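Local coordinates for protein serine protease inhibitor 4, isoform B (Drosophila melanogaster, PDB 4P0F) that probably inhibits serine and cysteine endopeptidases as a member of the serpin family, captured here in its cleaved form, at residues 108-111 with 112-116; 142-145 with 146-150; 173-176 with 177-181; 282-285 with 286-290. All coordinates share one frame; numbering follows the deposited sequence.

Contact 1 (108-111 with 112-116); sequences EFDQ and LLSKQ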
loop_
_atom_site.group_PDB
_atom_site.type_symbol
_atom_site.label_atom_id
_atom_site.label_comp_id
_atom_site.label_asym_id
_atom_site.label_seq_id
_atom_site.Cartn_x
_atom_site.Cartn_y
_atom_site.Cartn_z
ATOM N N GLU A 108 -4.241 -22.173 -16.462
ATOM C CA GLU A 108 -4.316 -20.762 -16.846
ATOM C C GLU A 108 -3.980 -19.834 -15.672
ATOM O O GLU A 108 -3.251 -18.856 -15.841
ATOM C CB GLU A 108 -5.698 -20.425 -17.406
ATOM C CG GLU A 108 -5.872 -18.966 -17.842
ATOM C CD GLU A 108 -5.023 -18.591 -19.052
ATOM O OE1 GLU A 108 -4.335 -19.473 -19.610
ATOM O OE2 GLU A 108 -5.051 -17.409 -19.455
ATOM N N PHE A 109 -4.528 -20.132 -14.497
ATOM C CA PHE A 109 -4.222 -19.401 -13.265
ATOM C C PHE A 109 -2.715 -19.399 -13.013
ATOM O O PHE A 109 -2.097 -18.354 -12.780
ATOM C CB PHE A 109 -4.980 -20.053 -12.098
ATOM C CG PHE A 109 -4.863 -19.335 -10.771
ATOM C CD1 PHE A 109 -5.212 -18.006 -10.637
ATOM C CD2 PHE A 109 -4.466 -20.028 -9.637
ATOM C CE1 PHE A 109 -5.144 -17.374 -9.408
ATOM C CE2 PHE A 109 -4.401 -19.409 -8.410
ATOM C CZ PHE A 109 -4.733 -18.069 -8.294
ATOM N N ASP A 110 -2.129 -20.583 -13.074
ATOM C CA ASP A 110 -0.698 -20.754 -12.861
ATOM C C ASP A 110 0.111 -19.969 -13.885
ATOM O O ASP A 110 1.089 -19.302 -13.536
ATOM C CB ASP A 110 -0.324 -22.238 -12.935
ATOM C CG ASP A 110 1.153 -22.483 -12.683
ATOM O OD1 ASP A 110 1.659 -22.025 -11.645
ATOM O OD2 ASP A 110 1.809 -23.111 -13.532
ATOM N N GLN A 111 -0.293 -20.051 -15.153
ATOM C CA GLN A 111 0.453 -19.394 -16.230
ATOM C C GLN A 111 0.378 -17.866 -16.145
ATOM O O GLN A 111 1.379 -17.176 -16.360
ATOM C CB GLN A 111 -0.061 -19.861 -17.588
ATOM C CG GLN A 111 0.381 -21.267 -17.955
ATOM C CD GLN A 111 1.823 -21.326 -18.417
ATOM O OE1 GLN A 111 2.740 -21.491 -17.613
ATOM N NE2 GLN A 111 2.031 -21.193 -19.723
ATOM N N LEU A 112 -0.801 -17.340 -15.842
ATOM C CA LEU A 112 -0.954 -15.900 -15.698
ATOM C C LEU A 112 -0.172 -15.399 -14.495
ATOM O O LEU A 112 0.469 -14.351 -14.553
ATOM C CB LEU A 112 -2.425 -15.513 -15.561
ATOM C CG LEU A 112 -3.286 -15.705 -16.813
ATOM C CD1 LEU A 112 -4.726 -15.359 -16.496
ATOM C CD2 LEU A 112 -2.788 -14.864 -17.973
ATOM N N LEU A 113 -0.225 -16.135 -13.396
ATOM C CA LEU A 113 0.525 -15.717 -12.214
ATOM C C LEU A 113 2.023 -15.698 -12.491
ATOM O O LEU A 113 2.707 -14.754 -12.122
ATOM C CB LEU A 113 0.243 -16.627 -11.025
ATOM C CG LEU A 113 -1.114 -16.504 -10.338
ATOM C CD1 LEU A 113 -1.228 -17.615 -9.305
ATOM C CD2 LEU A 113 -1.308 -15.146 -9.692
ATOM N N SER A 114 2.535 -16.743 -13.139
ATOM C CA SER A 114 3.965 -16.855 -13.385
ATOM C C SER A 114 4.468 -15.857 -14.427
ATOM O O SER A 114 5.450 -15.160 -14.191
ATOM C CB SER A 114 4.318 -18.281 -13.834
ATOM O OG SER A 114 3.808 -19.236 -12.922
ATOM N N LYS A 115 3.799 -15.784 -15.575
ATOM C CA LYS A 115 4.306 -15.011 -16.704
ATOM C C LYS A 115 4.001 -13.519 -16.583
ATOM O O LYS A 115 4.809 -12.693 -16.998
ATOM C CB LYS A 115 3.726 -15.530 -18.024
ATOM C CG LYS A 115 4.185 -16.917 -18.429
ATOM C CD LYS A 115 3.495 -17.338 -19.713
ATOM C CE LYS A 115 4.098 -18.594 -20.305
ATOM N NZ LYS A 115 3.369 -19.003 -21.537
ATOM N N GLN A 116 2.839 -13.178 -16.025
ATOM C CA GLN A 116 2.398 -11.787 -15.996
ATOM C C GLN A 116 2.625 -11.129 -14.636
ATOM O O GLN A 116 3.070 -9.981 -14.576
ATOM C CB GLN A 116 0.921 -11.702 -16.386
ATOM C CG GLN A 116 0.617 -12.319 -17.745
ATOM C CD GLN A 116 1.329 -11.617 -18.884
ATOM O OE1 GLN A 116 1.549 -10.405 -18.843
ATOM N NE2 GLN A 116 1.694 -12.378 -19.911
#
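Phe109 and Leu113 meet one turn apart on helix 107-115, the crossover helix of a beta-alpha-beta unit in the serpin fold that links strand 91-100 to the parallel strand 120-124. Leu113 sets its CD1 over one face of the Phe109 ring, a CH-pi contact in which CD1 lies 3.7 Å from the centroid of that ring, displaced a little toward the rim. Phe109 CG is anti to the backbone N (chi1 -175°) and Leu113 CG anti to its carbonyl carbon; the two side chains slant across each other. Both rest on Ile97 of strand 91-100, and Leu50 and Met304 add to the cover of Phe109, so this is the helix face turned into the protein.

Leu112 packs on Glu72 and Ala75 of helix 71-84. Glu108 folds back along the same flank: its chain bends at chi2 (67°), bringing OE2 to 3.6 Å from Leu112 CG; the carboxylate oxygen lies against the branched end of Leu112, whose CD1 is equally near.

Regular helical bonds tie the turns together, Leu112 N to Glu108 O at 2.9 Å and Lys115 N to Gln111 O likewise. On the more open side, Gln111 and Lys115 send their chains out at a slant to each other. Ser114 adds a grip of its own to the turn. Its backbone N reaches Asp110 O at 3.0 Å, and its hydroxyl OG donates to that same Asp110 O at 2.8 Å, the two donors arriving from opposite faces of the carbonyl plane.

Contact 2 (142-145 with 146-150); sequences QRTN and HLIKD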
loop_
_atom_site.group_PDB
_atom_site.type_symbol
_atom_site.label_atom_id
_atom_site.label_comp_id
_atom_site.label_asym_id
_atom_site.label_seq_id
_atom_site.Cartn_x
_atom_site.Cartn_y
_atom_site.Cartn_z
ATOM N N GLN A 142 12.187 -11.554 4.031
ATOM C CA GLN A 142 13.308 -11.511 3.104
ATOM C C GLN A 142 13.054 -10.539 1.950
ATOM O O GLN A 142 14.003 -9.998 1.375
ATOM C CB GLN A 142 13.610 -12.919 2.577
ATOM C CG GLN A 142 14.198 -13.837 3.642
ATOM C CD GLN A 142 15.531 -13.335 4.198
ATOM O OE1 GLN A 142 16.296 -12.656 3.509
ATOM N NE2 GLN A 142 15.794 -13.644 5.468
ATOM N N ARG A 143 11.786 -10.284 1.642
ATOM C CA ARG A 143 11.426 -9.360 0.565
ATOM C C ARG A 143 11.226 -7.923 1.055
ATOM O O ARG A 143 10.972 -7.032 0.247
ATOM C CB ARG A 143 10.144 -9.828 -0.137
ATOM C CG ARG A 143 10.200 -11.231 -0.733
ATOM C CD ARG A 143 11.065 -11.329 -1.981
ATOM N NE ARG A 143 12.491 -11.405 -1.675
ATOM C CZ ARG A 143 13.134 -12.520 -1.343
ATOM N NH1 ARG A 143 12.485 -13.676 -1.259
ATOM N NH2 ARG A 143 14.438 -12.477 -1.090
ATOM N N THR A 144 11.321 -7.698 2.366
ATOM C CA THR A 144 11.040 -6.375 2.936
ATOM C C THR A 144 12.156 -5.886 3.862
ATOM O O THR A 144 11.919 -5.023 4.707
ATOM C CB THR A 144 9.703 -6.355 3.736
ATOM O OG1 THR A 144 9.756 -7.290 4.820
ATOM C CG2 THR A 144 8.512 -6.668 2.844
ATOM N N ASN A 145 13.360 -6.436 3.699
ATOM C CA ASN A 145 14.516 -6.066 4.528
ATOM C C ASN A 145 14.186 -6.268 6.002
ATOM O O ASN A 145 14.579 -5.482 6.862
ATOM C CB ASN A 145 14.937 -4.615 4.256
ATOM C CG ASN A 145 16.337 -4.308 4.761
ATOM O OD1 ASN A 145 17.164 -5.209 4.912
ATOM N ND2 ASN A 145 16.612 -3.028 5.024
ATOM N N HIS A 146 13.441 -7.339 6.265
ATOM C CA HIS A 146 12.990 -7.719 7.604
ATOM C C HIS A 146 12.107 -6.685 8.310
ATOM O O HIS A 146 11.966 -6.726 9.531
ATOM C CB HIS A 146 14.196 -8.052 8.477
ATOM C CG HIS A 146 15.032 -9.167 7.931
ATOM N ND1 HIS A 146 14.751 -10.493 8.177
ATOM C CD2 HIS A 146 16.131 -9.155 7.140
ATOM C CE1 HIS A 146 15.645 -11.250 7.566
ATOM N NE2 HIS A 146 16.494 -10.463 6.931
ATOM N N LEU A 147 11.476 -5.788 7.555
ATOM C CA LEU A 147 10.642 -4.760 8.168
ATOM C C LEU A 147 9.207 -5.212 8.420
ATOM O O LEU A 147 8.543 -4.687 9.309
ATOM C CB LEU A 147 10.635 -3.509 7.295
ATOM C CG LEU A 147 11.989 -2.818 7.150
ATOM C CD1 LEU A 147 11.912 -1.767 6.044
ATOM C CD2 LEU A 147 12.417 -2.193 8.465
ATOM N N ILE A 148 8.731 -6.174 7.634
ATOM C CA ILE A 148 7.386 -6.704 7.806
ATOM C C ILE A 148 7.502 -8.121 8.352
ATOM O O ILE A 148 7.895 -9.038 7.632
ATOM C CB ILE A 148 6.589 -6.706 6.489
ATOM C CG1 ILE A 148 6.569 -5.299 5.862
ATOM C CG2 ILE A 148 5.172 -7.225 6.708
ATOM C CD1 ILE A 148 5.946 -4.205 6.718
ATOM N N LYS A 149 7.171 -8.276 9.632
ATOM C CA LYS A 149 7.302 -9.553 10.330
ATOM C C LYS A 149 5.943 -10.114 10.695
ATOM O O LYS A 149 4.988 -9.364 10.900
ATOM C CB LYS A 149 8.135 -9.387 11.598
ATOM C CG LYS A 149 9.482 -8.751 11.385
ATOM C CD LYS A 149 10.268 -8.752 12.687
ATOM C CE LYS A 149 11.710 -8.326 12.493
ATOM N NZ LYS A 149 12.480 -8.478 13.758
ATOM N N ASP A 150 5.873 -11.440 10.791
ATOM C CA ASP A 150 4.646 -12.139 11.153
ATOM C C ASP A 150 3.426 -11.654 10.380
ATOM O O ASP A 150 2.377 -11.410 10.978
ATOM C CB ASP A 150 4.371 -11.996 12.653
ATOM C CG ASP A 150 3.325 -12.992 13.160
ATOM O OD1 ASP A 150 3.291 -14.141 12.665
ATOM O OD2 ASP A 150 2.531 -12.622 14.049
#
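Two hydrogen bonds draw Thr144 onto the residues that follow it. Leu147 N donates to Thr144 O at 3.0 Å, approaching from well above the carbonyl plane rather than along a lone pair, and Ile148 N donates to the side-chain oxygen Thr144 OG1 at 3.2 Å. That hydroxyl stands between the backbone N and the carbonyl carbon (chi1 60°), which puts the methyl CG2 anti to the carbonyl carbon; OG1 is also hydrogen-bonded to Val140 O in the last turns of helix 129-143, so one atom joins the helix to the chain leaving it.

The first of these bonds closes a type I' beta turn from Thr144 to Leu147, with Asn145 and His146 at its corners, both at positive phi. It reverses the chain just as helix 129-143 gives out, on the way to strand 161-174. Asn145 is anchored separately, its ND2 bonded to Glu330.

Apolar contact is carried by the methyl of Thr144: CG2 lies 3.8 Å from Ile148 CG1, the two side chains crossing at about a right angle, with Ala332 of strand 328-341 beside both. With a valine in place of Thr144, Ile148 N and Val140 O would probably lose their shared hydroxyl, and the start of the exit loop is likely to be held less firmly to the helix.

Among the polar side chains, Gln142 and His146 run side by side and point the same way, amide and imidazole planes nearly perpendicular. Gln142 NE2 comes to 3.2 Å from His146 CE1, while on the imidazole His146 ND1 is hydrogen-bonded to Glu141.

Contact 3 (173-176 with 177-181); sequences GTWQ and HQFAK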
loop_
_atom_site.group_PDB
_atom_site.type_symbol
_atom_site.label_atom_id
_atom_site.label_comp_id
_atom_site.label_asym_id
_atom_site.label_seq_id
_atom_site.Cartn_x
_atom_site.Cartn_y
_atom_site.Cartn_z
ATOM N N GLY A 173 14.972 4.898 -0.697
ATOM C CA GLY A 173 15.411 5.974 -1.556
ATOM C C GLY A 173 16.207 6.996 -0.773
ATOM O O GLY A 173 15.995 7.165 0.424
ATOM N N THR A 174 17.133 7.648 -1.461
ATOM C CA THR A 174 17.889 8.760 -0.908
ATOM C C THR A 174 17.337 10.060 -1.475
ATOM O O THR A 174 17.057 10.135 -2.665
ATOM C CB THR A 174 19.388 8.620 -1.245
ATOM O OG1 THR A 174 19.855 7.356 -0.751
ATOM C CG2 THR A 174 20.197 9.752 -0.635
ATOM N N TRP A 175 17.174 11.087 -0.644
ATOM C CA TRP A 175 16.666 12.353 -1.163
ATOM C C TRP A 175 17.611 12.905 -2.224
ATOM O O TRP A 175 18.838 12.793 -2.105
ATOM C CB TRP A 175 16.510 13.412 -0.077
ATOM C CG TRP A 175 15.586 13.113 1.049
ATOM C CD1 TRP A 175 15.914 13.069 2.365
ATOM C CD2 TRP A 175 14.182 12.851 0.976
ATOM N NE1 TRP A 175 14.805 12.801 3.121
ATOM C CE2 TRP A 175 13.729 12.656 2.292
ATOM C CE3 TRP A 175 13.262 12.764 -0.073
ATOM C CZ2 TRP A 175 12.409 12.374 2.591
ATOM C CZ3 TRP A 175 11.953 12.481 0.227
ATOM C CH2 TRP A 175 11.534 12.294 1.545
ATOM N N GLN A 176 17.039 13.528 -3.248
ATOM C CA GLN A 176 17.836 14.285 -4.200
ATOM C C GLN A 176 18.535 15.393 -3.424
ATOM O O GLN A 176 19.715 15.666 -3.637
ATOM C CB GLN A 176 16.958 14.860 -5.317
ATOM C CG GLN A 176 17.735 15.657 -6.362
ATOM C CD GLN A 176 18.619 14.782 -7.237
ATOM O OE1 GLN A 176 18.210 13.706 -7.673
ATOM N NE2 GLN A 176 19.839 15.243 -7.500
ATOM N N HIS A 177 17.787 16.009 -2.514
ATOM C CA HIS A 177 18.328 17.016 -1.601
ATOM C C HIS A 177 18.156 16.565 -0.161
ATOM O O HIS A 177 17.078 16.692 0.413
ATOM C CB HIS A 177 17.638 18.362 -1.812
ATOM C CG HIS A 177 17.646 18.822 -3.234
ATOM N ND1 HIS A 177 18.811 19.072 -3.927
ATOM C CD2 HIS A 177 16.634 19.072 -4.096
ATOM C CE1 HIS A 177 18.515 19.459 -5.153
ATOM N NE2 HIS A 177 17.201 19.467 -5.283
ATOM N N GLN A 178 19.227 16.037 0.419
ATOM C CA GLN A 178 19.174 15.547 1.786
ATOM C C GLN A 178 19.155 16.687 2.791
ATOM O O GLN A 178 19.637 17.795 2.518
ATOM C CB GLN A 178 20.358 14.630 2.074
ATOM C CG GLN A 178 20.391 13.356 1.246
ATOM C CD GLN A 178 21.595 12.502 1.565
ATOM O OE1 GLN A 178 21.870 12.215 2.728
ATOM N NE2 GLN A 178 22.331 12.102 0.534
ATOM N N PHE A 179 18.584 16.391 3.953
ATOM C CA PHE A 179 18.613 17.277 5.098
ATOM C C PHE A 179 19.939 17.091 5.797
ATOM O O PHE A 179 20.518 16.003 5.765
ATOM C CB PHE A 179 17.478 16.969 6.080
ATOM C CG PHE A 179 16.090 17.074 5.491
ATOM C CD1 PHE A 179 15.550 16.036 4.743
ATOM C CD2 PHE A 179 15.310 18.187 5.733
ATOM C CE1 PHE A 179 14.277 16.133 4.227
ATOM C CE2 PHE A 179 14.031 18.286 5.207
ATOM C CZ PHE A 179 13.514 17.259 4.464
ATOM N N ALA A 180 20.406 18.157 6.429
ATOM C CA ALA A 180 21.589 18.098 7.266
ATOM C C ALA A 180 21.182 17.672 8.668
ATOM O O ALA A 180 20.405 18.357 9.319
ATOM C CB ALA A 180 22.280 19.443 7.296
ATOM N N LYS A 181 21.733 16.559 9.147
ATOM C CA LYS A 181 21.399 16.069 10.478
ATOM C C LYS A 181 21.685 17.089 11.575
ATOM O O LYS A 181 20.948 17.178 12.548
ATOM C CB LYS A 181 22.161 14.776 10.772
ATOM C CG LYS A 181 21.746 13.614 9.891
ATOM C CD LYS A 181 22.435 12.317 10.320
ATOM C CE LYS A 181 23.948 12.397 10.181
ATOM N NZ LYS A 181 24.377 12.787 8.809
HETATM O O HOH W 1 21.511 13.182 -2.204
HETATM O O HOH W 2 21.844 15.929 -1.095
#
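Trp175 packs against Phe179 where strand 161-174 gives way to the loop that leads on to strand 185-189. Starting at its CB, Trp175 lies 3.4 Å from His177 O. CG follows at 3.9 Å from that same His177 O. With CG anti to the carbonyl carbon (chi1 -60°), the indole brings its five-membered ring to Phe179: CD1 is 3.8 Å from Phe179 CD1, NE1 comes to 3.6 Å from Phe179 CE1, and CE2, further along the indole, is 4.0 Å from the same Phe179 CE1. The pair is an offset edge-to-face stack, planes 74° apart, with the Phe179 edge directed at the indole face. The indole nitrogen, NE1, is fixed by a hydrogen bond to Asn325 O, which probably limits the rotation of the ring.

Two waters link the strand end to the loop. One water donates to Trp175 O at 2.7 Å and accepts from Gln178 NE2, bridging the backbone and the amide; a second accepts from Gln178 N and gives a weak bond to Gln176 O. Thr174 CG2 lies against the same amide, and Gln176 CG sits over one face of the His177 imidazole, 4.1 Å from its centroid.

Around the contact, Tyr225 meets the Trp175 indole at a shallow angle between ring planes, with Leu223 of strand 218-224 also touching it. Phe179 rests on Met202 and Leu204 of strand 197-213, while backbone bonds from Trp175 to Glu327 and from Phe179 to Glu326 fasten the segment beside the start of strand 328-341.

Contact 4 (282-285 with 286-290); sequences LSEV and FQKLG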
loop_
_atom_site.group_PDB
_atom_site.type_symbol
_atom_site.label_atom_id
_atom_site.label_comp_id
_atom_site.label_asym_id
_atom_site.label_seq_id
_atom_site.Cartn_x
_atom_site.Cartn_y
_atom_site.Cartn_z
ATOM N N LEU A 282 -8.269 -6.593 6.062
ATOM C CA LEU A 282 -8.966 -5.716 5.111
ATOM C C LEU A 282 -10.358 -6.191 4.675
ATOM O O LEU A 282 -10.958 -5.578 3.795
ATOM C CB LEU A 282 -8.096 -5.530 3.865
ATOM C CG LEU A 282 -6.888 -4.601 4.002
ATOM C CD1 LEU A 282 -6.020 -4.679 2.776
ATOM C CD2 LEU A 282 -7.345 -3.158 4.214
ATOM N N SER A 283 -10.888 -7.254 5.288
ATOM C CA SER A 283 -12.197 -7.775 4.884
ATOM C C SER A 283 -13.283 -6.709 4.955
ATOM O O SER A 283 -14.102 -6.577 4.042
ATOM C CB SER A 283 -12.609 -8.964 5.762
ATOM O OG SER A 283 -11.787 -10.085 5.500
ATOM N N GLU A 284 -13.298 -5.955 6.049
ATOM C CA GLU A 284 -14.313 -4.937 6.245
ATOM C C GLU A 284 -14.200 -3.835 5.183
ATOM O O GLU A 284 -15.218 -3.398 4.637
ATOM C CB GLU A 284 -14.207 -4.354 7.653
ATOM C CG GLU A 284 -15.322 -3.384 8.020
ATOM C CD GLU A 284 -15.113 -2.757 9.388
ATOM O OE1 GLU A 284 -14.447 -3.386 10.235
ATOM O OE2 GLU A 284 -15.600 -1.631 9.613
ATOM N N VAL A 285 -12.979 -3.404 4.880
ATOM C CA VAL A 285 -12.759 -2.389 3.846
ATOM C C VAL A 285 -13.283 -2.903 2.499
ATOM O O VAL A 285 -14.007 -2.190 1.796
ATOM C CB VAL A 285 -11.266 -2.003 3.727
ATOM C CG1 VAL A 285 -10.978 -1.270 2.421
ATOM C CG2 VAL A 285 -10.853 -1.148 4.910
ATOM N N PHE A 286 -12.943 -4.139 2.150
ATOM C CA PHE A 286 -13.397 -4.699 0.872
ATOM C C PHE A 286 -14.910 -4.813 0.814
ATOM O O PHE A 286 -15.513 -4.543 -0.223
ATOM C CB PHE A 286 -12.767 -6.061 0.615
ATOM C CG PHE A 286 -11.436 -5.987 -0.064
ATOM C CD1 PHE A 286 -10.361 -5.375 0.549
ATOM C CD2 PHE A 286 -11.252 -6.546 -1.309
ATOM C CE1 PHE A 286 -9.137 -5.315 -0.079
ATOM C CE2 PHE A 286 -10.038 -6.484 -1.939
ATOM C CZ PHE A 286 -8.971 -5.865 -1.316
ATOM N N GLN A 287 -15.530 -5.213 1.921
ATOM C CA GLN A 287 -16.980 -5.270 1.974
ATOM C C GLN A 287 -17.607 -3.893 1.759
ATOM O O GLN A 287 -18.587 -3.747 1.017
ATOM C CB GLN A 287 -17.426 -5.855 3.308
ATOM C CG GLN A 287 -17.120 -7.343 3.421
ATOM C CD GLN A 287 -17.278 -7.867 4.828
ATOM O OE1 GLN A 287 -17.211 -7.109 5.797
ATOM N NE2 GLN A 287 -17.501 -9.166 4.950
ATOM N N LYS A 288 -17.037 -2.881 2.400
ATOM C CA LYS A 288 -17.559 -1.526 2.271
ATOM C C LYS A 288 -17.329 -0.944 0.879
ATOM O O LYS A 288 -17.991 0.022 0.495
ATOM C CB LYS A 288 -16.936 -0.611 3.317
ATOM C CG LYS A 288 -17.430 -0.875 4.722
ATOM C CD LYS A 288 -16.633 -0.053 5.716
ATOM C CE LYS A 288 -17.120 -0.238 7.144
ATOM N NZ LYS A 288 -16.289 0.579 8.080
ATOM N N LEU A 289 -16.395 -1.525 0.132
ATOM C CA LEU A 289 -16.146 -1.114 -1.247
ATOM C C LEU A 289 -16.864 -2.032 -2.244
ATOM O O LEU A 289 -16.575 -2.009 -3.436
ATOM C CB LEU A 289 -14.647 -1.083 -1.531
ATOM C CG LEU A 289 -13.882 -0.021 -0.732
ATOM C CD1 LEU A 289 -12.395 -0.098 -0.993
ATOM C CD2 LEU A 289 -14.387 1.364 -1.052
ATOM N N GLY A 290 -17.815 -2.818 -1.748
ATOM C CA GLY A 290 -18.697 -3.595 -2.603
ATOM C C GLY A 290 -18.148 -4.925 -3.065
ATOM O O GLY A 290 -18.647 -5.488 -4.039
#
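Glu284 and Lys288 run side by side and point the same way on the short helix 283-288, a salt bridge one turn apart. Glu284 CG lies anti to the backbone N (chi1 -174°), and both chains run extended beyond CG, which brings Lys288 NZ to 2.8 Å from Glu284 OE2. The ammonium meets this oxygen on its anti side, 19° out of the carboxylate plane, and the aliphatic parts pack too, Lys288 CE lying 3.7 Å from Glu284 CG. Replacing Glu284 by an alanine would take away the carboxylate, and the Lys288 ammonium would probably lose this partner and its chain be freer to swing.

Val285 and Leu289 also lie side by side, pointing the same way, CG1 of Val285 being 3.9 Å from CD1 of Leu289. Phe286 instead turns its ring edge to Leu282 O, while its CD1 rests 4.0 Å from Leu282 CB. The helix begins with Leu282 as N-cap residue, its O taking the Phe286 N bond at 3.0 Å. It ends in a Schellman motif, with Gly290 at positive phi as C-prime residue, Met291 N bonded to Phe286 O and Gly290 N to Gln287 O.

Leu282 and Phe286 face Ile316 of strand 311-324 and Ile41 of helix 38-49, whereas Val285 lies on Lys24, Leu25 and Gln28 of helix 6-28; the short helix thus packs on that strand and both helices.

Overall arrangement
From the N terminus, contact 1 comes first, within helix 107-115 between strands 91-100 and 120-124. Contact 2 closes a tight turn at the end of helix 129-143, and contact 3 shapes the bend where strand 161-174 ends, its centre about 24 Å from that of contact 2. Contact 4 follows much later, in the short helix after strand 263-281. All four are local and in series; none nests in or crosses another, and no two touch. Contacts 2 and 3 both border strand 328-341, and contacts 2 and 4 both reach strand 311-324. Contacts 3 and 4 lie on opposite sides of the chain's centre, about 38 Å between centres.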